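Local coordinates for 6-phosphogluconate dehydrogenase, NAD-binding (Geobacter metallireducens, PDB 3PEF), which binds NADP+ and probably reduces succinic semialdehyde to gamma-hydroxybutyrate, as a member of the beta-hydroxyacid dehydrogenase family, at residues L65-P68 with A69-E72; S279-F282 with K283-E286. The protein carries 2 engineered substitutions. All blocks are in the same frame, centred on the assembly; numbering follows the deposited sequence.

Contact 1: L65-P68 with A69-E72; sequences LADP and AAAE. With NAP (NADP nicotinamide-adenine-dinucleotide phosphate), chain I.
The N-cap of helix 68-76 forms one wall of the NADP+ pocket, where Asp67 holds the first turn and Ala70 meets the adenine. Asp67 OD1 accepts from Ala70 N at 3.0 Å, on the syn side of the carboxylate but 35° out of its plane. A chi1 of 56° folds the carboxylate back toward the first turn. Helical bonding starts with Ala71 N to Asp67 O, 2.9 Å and nearly straight. Glu72 N then bonds to Pro68 O. Ala70 CB lies 3.4 Å from C5A of the cofactor. Leu65 comes in alongside: its CB packs on Ala70 CB at 4.0 Å, while CD2 reaches N3A of the adenine at 3.9 Å. Ala66 N gives a weak bond to the ribose oxygen O4B. O3D of the nicotinamide ribose lies 2.9 Å from both Leu65 O and Ala66 O. The stretch links strand 60-63 to helix 68-76. Pro68 and Ala71 pack against helix 99-111, where Glu72 forms a salt bridge with Arg104, and Pro68 also touches helix 234-251.

Contact 2: S279-F282 with K283-E286; sequences SAIF and KTYE. Engineered in segment 283-286: Tyr285 (natural residue Ile).
Ile281 O is gripped twice by Thr284. The hydroxyl OG1 donates to Ile281 O at 2.7 Å, in the carbonyl plane. Thr284 N reaches the same oxygen from above that plane, at 3.1 Å. A chi1 of 68° swings OG1 back toward the preceding turn, to the oxygen three residues earlier. Two more bonds span three residues. Lys283 N donates to Ala280 O at 2.8 Å, and Tyr285 N donates to Phe282 O at 3.0 Å. Both donors stand well above the carbonyl plane, as in tight 3-10-like turns.

The side chains spread round this 3-10-like turn. Ile281 CG1 is near Tyr285 CE2 at 4.5 Å. Tyr285 is an engineered residue, Ile in the natural sequence. Its ring has Thr284 OG1 over the centre of one face, 4.2 Å above the plane. Both Ile281 and Tyr285 touch helix 256-270, and Tyr285 also packs on helix 166-194. The Phe282 ring and the Glu286 carboxylate pass at an angle, their planes 40° apart, with Phe282 CE2 3.4 Å from Glu286 CD. Glu286 is poorly ordered, so this approach is less certain. The Lys283 chain passes Ala280 CB with its CE at 4.1 Å and bends at chi3. Its NZ makes a salt bridge with Glu276, and the lysine also forms a cation-pi contact with Phe273. Tyr285 O accepts from NE2 of Gln253 of the second subunit, which places this end of the chain at a subunit interface.

The bond from OG1 gives the Thr284 hydroxyl proton a local acceptor. Two bonds from one residue to Ile281 O probably hold the turn here, while the ammonium of Lys283 is probably stabilised by Glu276 and Phe273.

In the fold
The two contacts lie in different parts of the chain. Contact 1 comes first, in the N-terminal Rossmann-type NADP+-binding domain, at the step from strand 60-63 of the large sheet to helix 68-76. Contact 2 follows near the C-terminus, after helix 256-270, in the mostly helical C-terminal region. Their centres are 27 Å apart, and their nearest atoms about 16 Å, so they do not touch. Contact 1 lines the cofactor pocket directly. Contact 2 stands back from it, with the side chain of Ala280 about 13 Å from NADP+. Helix 234-251 carries the cofactor-binding residues His236 and Lys239 next to contact 1, so the C-terminal region also closes on the cofactor.

Contact 1: L65-P68 with A69-E72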
# COMPACT_ATOMS: atom_id res chain seq x y z
N LEU A 65 -9.14 -27.32 11.55
CA LEU A 65 -8.94 -26.38 12.64
C LEU A 65 -8.65 -24.97 12.13
O LEU A 65 -8.28 -24.78 10.97
CB LEU A 65 -7.78 -26.88 13.51
CG LEU A 65 -8.09 -28.27 14.07
CD1 LEU A 65 -6.87 -28.92 14.70
CD2 LEU A 65 -9.28 -28.21 15.06
N ALA A 66 -8.81 -23.98 13.01
CA ALA A 66 -8.73 -22.57 12.64
C ALA A 66 -7.43 -22.12 11.98
O ALA A 66 -7.47 -21.47 10.93
CB ALA A 66 -9.00 -21.67 13.86
N ASP A 67 -6.30 -22.40 12.62
CA ASP A 67 -5.04 -21.75 12.24
C ASP A 67 -3.83 -22.55 12.72
O ASP A 67 -4.00 -23.58 13.36
CB ASP A 67 -5.00 -20.31 12.79
CG ASP A 67 -5.19 -20.24 14.30
OD1 ASP A 67 -5.33 -21.30 14.95
OD2 ASP A 67 -5.20 -19.11 14.84
N PRO A 68 -2.61 -22.10 12.38
CA PRO A 68 -1.43 -22.87 12.80
C PRO A 68 -1.38 -23.11 14.32
O PRO A 68 -1.03 -24.22 14.73
CB PRO A 68 -0.26 -21.99 12.34
CG PRO A 68 -0.81 -21.30 11.10
CD PRO A 68 -2.27 -21.04 11.41
N ALA A 69 -1.74 -22.12 15.14
CA ALA A 69 -1.75 -22.31 16.60
C ALA A 69 -2.70 -23.44 17.03
O ALA A 69 -2.34 -24.28 17.85
CB ALA A 69 -2.11 -20.97 17.33
N ALA A 70 -3.91 -23.47 16.45
CA ALA A 70 -4.83 -24.56 16.75
C ALA A 70 -4.27 -25.90 16.27
O ALA A 70 -4.26 -26.89 17.02
CB ALA A 70 -6.19 -24.29 16.12
N ALA A 71 -3.80 -25.95 15.03
CA ALA A 71 -3.27 -27.18 14.46
C ALA A 71 -2.16 -27.73 15.35
O ALA A 71 -2.08 -28.94 15.56
CB ALA A 71 -2.75 -26.94 13.02
N GLU A 72 -1.30 -26.85 15.87
CA GLU A 72 -0.18 -27.29 16.70
C GLU A 72 -0.63 -27.72 18.09
O GLU A 72 -0.17 -28.73 18.62
CB GLU A 72 0.90 -26.22 16.78
CG GLU A 72 1.87 -26.25 15.61
CD GLU A 72 2.93 -25.16 15.68
OE1 GLU A 72 2.86 -24.32 16.61
OE2 GLU A 72 3.83 -25.13 14.81
PA NAP I . -14.46 -22.01 12.39
O1A NAP I . -14.13 -20.79 13.16
O2A NAP I . -15.90 -22.25 12.19
O5B NAP I . -13.80 -23.29 13.08
C5B NAP I . -12.54 -23.22 13.68
C4B NAP I . -12.30 -24.55 14.36
O4B NAP I . -11.01 -24.52 14.95
C3B NAP I . -13.29 -24.78 15.50
O3B NAP I . -13.55 -26.17 15.51
C2B NAP I . -12.48 -24.41 16.72
O2B NAP I . -12.88 -25.03 17.91
C1B NAP I . -11.12 -24.92 16.29
N9A NAP I . -10.05 -24.35 17.13
C8A NAP I . -9.62 -23.05 17.13
N7A NAP I . -8.64 -22.93 18.05
C5A NAP I . -8.45 -24.13 18.63
C6A NAP I . -7.56 -24.55 19.61
N6A NAP I . -6.70 -23.69 20.14
N1A NAP I . -7.58 -25.85 20.02
C2A NAP I . -8.48 -26.74 19.45
N3A NAP I . -9.36 -26.32 18.47
C4A NAP I . -9.33 -25.03 18.07
O3 NAP I . -13.75 -21.85 10.98
PN NAP I . -13.79 -22.77 9.69
O1N NAP I . -14.20 -21.95 8.53
O2N NAP I . -14.51 -24.03 9.96
O5D NAP I . -12.20 -22.99 9.66
C5D NAP I . -11.57 -24.24 9.66
C4D NAP I . -10.39 -24.14 8.69
O4D NAP I . -10.82 -24.17 7.35
C3D NAP I . -9.66 -22.81 8.82
O3D NAP I . -8.30 -23.12 8.65
C2D NAP I . -10.19 -21.98 7.66
O2D NAP I . -9.23 -21.04 7.26
C1D NAP I . -10.35 -23.05 6.62
N1N NAP I . -11.30 -22.81 5.50
C2N NAP I . -12.47 -22.15 5.71
C3N NAP I . -13.37 -21.97 4.67
C7N NAP I . -14.68 -21.28 4.92
O7N NAP I . -15.32 -20.74 3.81
N7N NAP I . -15.23 -21.16 6.14
C4N NAP I . -13.09 -22.49 3.40
C5N NAP I . -11.91 -23.19 3.21
C6N NAP I . -11.02 -23.37 4.27
P2B NAP I . -14.11 -24.44 18.81
O1X NAP I . -13.91 -25.01 20.20
O2X NAP I . -14.03 -22.95 18.81
O3X NAP I . -15.42 -24.87 18.21

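Contact 2: S279-F282 with K283-E286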
# COMPACT_ATOMS: atom_id res chain seq x y z
N SER A 279 -16.68 -10.85 3.30
CA SER A 279 -17.20 -9.75 2.50
C SER A 279 -17.58 -8.55 3.36
O SER A 279 -17.82 -7.47 2.84
CB SER A 279 -18.41 -10.19 1.66
OG SER A 279 -19.37 -10.84 2.47
N ALA A 280 -17.64 -8.74 4.68
CA ALA A 280 -17.90 -7.61 5.58
C ALA A 280 -16.84 -6.51 5.51
O ALA A 280 -17.04 -5.40 6.00
CB ALA A 280 -18.10 -8.10 7.05
N ILE A 281 -15.69 -6.81 4.89
CA ILE A 281 -14.69 -5.77 4.68
C ILE A 281 -15.33 -4.57 3.98
O ILE A 281 -14.89 -3.43 4.14
CB ILE A 281 -13.44 -6.30 3.91
CG1 ILE A 281 -12.32 -5.26 3.94
CG2 ILE A 281 -13.81 -6.72 2.50
CD1 ILE A 281 -11.07 -5.61 3.11
N PHE A 282 -16.38 -4.81 3.20
CA PHE A 282 -17.10 -3.72 2.54
C PHE A 282 -17.53 -2.61 3.50
O PHE A 282 -17.59 -1.44 3.13
CB PHE A 282 -18.34 -4.24 1.82
CG PHE A 282 -19.20 -3.14 1.23
CD1 PHE A 282 -18.88 -2.58 -0.00
CD2 PHE A 282 -20.32 -2.68 1.90
CE1 PHE A 282 -19.67 -1.57 -0.56
CE2 PHE A 282 -21.12 -1.67 1.35
CZ PHE A 282 -20.79 -1.11 0.12
N LYS A 283 -17.86 -2.98 4.74
CA LYS A 283 -18.40 -2.03 5.70
C LYS A 283 -17.36 -1.04 6.22
O LYS A 283 -17.72 0.02 6.74
CB LYS A 283 -19.10 -2.75 6.86
CG LYS A 283 -20.44 -3.35 6.46
CD LYS A 283 -21.24 -3.83 7.67
CE LYS A 283 -20.68 -5.12 8.25
NZ LYS A 283 -21.31 -5.43 9.57
N THR A 284 -16.08 -1.37 6.08
CA THR A 284 -15.03 -0.44 6.43
C THR A 284 -14.87 0.63 5.34
O THR A 284 -14.22 1.65 5.57
CB THR A 284 -13.68 -1.16 6.60
OG1 THR A 284 -13.24 -1.65 5.32
CG2 THR A 284 -13.80 -2.32 7.56
N TYR A 285 -15.44 0.38 4.16
CA TYR A 285 -15.26 1.31 3.03
C TYR A 285 -16.35 2.38 2.97
O TYR A 285 -16.28 3.29 2.15
CB TYR A 285 -15.22 0.56 1.70
CG TYR A 285 -13.92 -0.16 1.42
CD1 TYR A 285 -12.70 0.49 1.52
CD2 TYR A 285 -13.92 -1.49 1.04
CE1 TYR A 285 -11.51 -0.17 1.26
CE2 TYR A 285 -12.74 -2.16 0.77
CZ TYR A 285 -11.54 -1.50 0.89
OH TYR A 285 -10.36 -2.18 0.62
N GLU A 286 -17.34 2.27 3.85
CA GLU A 286 -18.45 3.22 3.82
C GLU A 286 -18.97 3.61 5.21
O GLU A 286 -20.14 3.38 5.54
CB GLU A 286 -19.58 2.65 2.96
CG GLU A 286 -20.03 1.28 3.38
CD GLU A 286 -21.53 1.13 3.29
OE1 GLU A 286 -22.12 0.53 4.21
OE2 GLU A 286 -22.12 1.63 2.31